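Local coordinates for protein 5-carboxymethyl-2-hydroxymuconate delta-isomerase (Bordetella bronchiseptica, PDB 4JJ9) that probably isomerises 5-carboxymethyl-2-hydroxymuconate, shifting a double bond in the homoprotocatechuate catabolic pathway, as a trimer, at residues G32-D35 with R36-D39. Sequence-based numbering, arbitrary orientation.
Sequences GNLD and RDLD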
# COMPACT_ATOMS: atom_id res chain seq x y z
N GLY A 32 -11.57 -8.93 4.65
CA GLY A 32 -12.30 -8.43 5.83
C GLY A 32 -12.99 -9.52 6.63
O GLY A 32 -13.24 -9.35 7.83
N ASN A 33 -13.31 -10.63 5.97
CA ASN A 33 -13.94 -11.76 6.66
C ASN A 33 -13.10 -12.36 7.80
O ASN A 33 -13.64 -13.00 8.70
CB ASN A 33 -14.40 -12.86 5.68
CG ASN A 33 -13.26 -13.46 4.86
OD1 ASN A 33 -12.13 -12.95 4.84
ND2 ASN A 33 -13.56 -14.55 4.16
N LEU A 34 -11.79 -12.14 7.76
CA LEU A 34 -10.92 -12.65 8.83
C LEU A 34 -11.19 -11.99 10.18
O LEU A 34 -10.89 -12.57 11.22
CB LEU A 34 -9.44 -12.52 8.44
CG LEU A 34 -9.00 -13.27 7.18
CD1 LEU A 34 -7.47 -13.22 7.07
CD2 LEU A 34 -9.48 -14.71 7.18
N ASP A 35 -11.76 -10.79 10.16
CA ASP A 35 -12.10 -10.06 11.39
C ASP A 35 -13.15 -10.78 12.21
O ASP A 35 -13.28 -10.53 13.41
CB ASP A 35 -12.60 -8.65 11.09
CG ASP A 35 -11.48 -7.69 10.82
OD1 ASP A 35 -10.35 -7.91 11.29
OD2 ASP A 35 -11.75 -6.68 10.14
N ARG A 36 -13.90 -11.67 11.57
CA ARG A 36 -14.87 -12.52 12.24
C ARG A 36 -14.17 -13.64 13.01
O ARG A 36 -14.72 -14.16 13.99
CB ARG A 36 -15.85 -13.12 11.22
CG ARG A 36 -16.61 -12.06 10.41
CD ARG A 36 -17.42 -12.63 9.26
NE ARG A 36 -18.54 -11.75 8.92
CZ ARG A 36 -18.49 -10.76 8.03
NH1 ARG A 36 -17.38 -10.50 7.35
NH2 ARG A 36 -19.58 -10.03 7.82
N ASP A 37 -12.96 -13.99 12.58
CA ASP A 37 -12.24 -15.17 13.08
C ASP A 37 -11.22 -14.89 14.18
O ASP A 37 -10.92 -15.77 14.99
CB ASP A 37 -11.51 -15.89 11.94
CG ASP A 37 -12.42 -16.31 10.81
OD1 ASP A 37 -13.64 -16.46 11.01
OD2 ASP A 37 -11.89 -16.51 9.69
N LEU A 38 -10.64 -13.69 14.18
CA LEU A 38 -9.66 -13.33 15.22
C LEU A 38 -9.50 -11.84 15.42
O LEU A 38 -9.94 -11.04 14.60
CB LEU A 38 -8.28 -13.98 15.00
CG LEU A 38 -7.57 -14.00 13.64
CD1 LEU A 38 -7.63 -12.68 12.91
CD2 LEU A 38 -6.11 -14.47 13.82
N ASP A 39 -8.87 -11.49 16.54
CA ASP A 39 -8.54 -10.12 16.86
C ASP A 39 -7.22 -9.79 16.18
O ASP A 39 -6.16 -10.27 16.59
CB ASP A 39 -8.41 -9.95 18.38
CG ASP A 39 -7.94 -8.56 18.80
OD1 ASP A 39 -7.96 -7.62 17.98
OD2 ASP A 39 -7.57 -8.42 19.97
O HOH W 1 -9.96 -8.37 13.96
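With CG anti to its carbonyl carbon (chi1 -58°) and the chain extended from CG to NE, R36 runs back alongside N33. R36 CB lies 3.4 Å from N33 O, and R36 NH1 is 3.7 Å from N33 CA, which sits at the guanidinium edge, in its plane. L38 places CG between its backbone N and carbonyl carbon (chi1 46°), and its CD1 comes within 3.7 Å of L34 O. L34 O accepts two backbone N-H groups: D37 N at 2.9 Å, well above the carbonyl plane, and L38 N at 3.2 Å, nearly in line with the C=O bond (167°). R36 N to N33 O, also 3.2 Å, and D37 N to L34 O are overlapping i+3 to i bonds; with the i+4 to i bond of L38 they form a short turn, after which the backbone extends toward helix 40-51. This loop opens the beta-alpha-beta crossover from strand 25-31 through that helix to parallel strand 69-80. D39 is the helix N-cap, its OD1 weakly hydrogen-bonded to G41 N. The L34 and D37 side chains meet obliquely, L34 CD2 resting 3.9 Å from D37 OD2, which is also salt-bridged to R136; both residues pack on L132 of helix 111-135. The N33 amide leads away from R36, OD1 hydrogen-bonded with S31 OG and ND2 with Y96 O and D95 OD1. One water donates to both D35 OD1 and L38 O, 2.7 Å from each, while Y30 OH also hydrogen-bonds with D35 OD1.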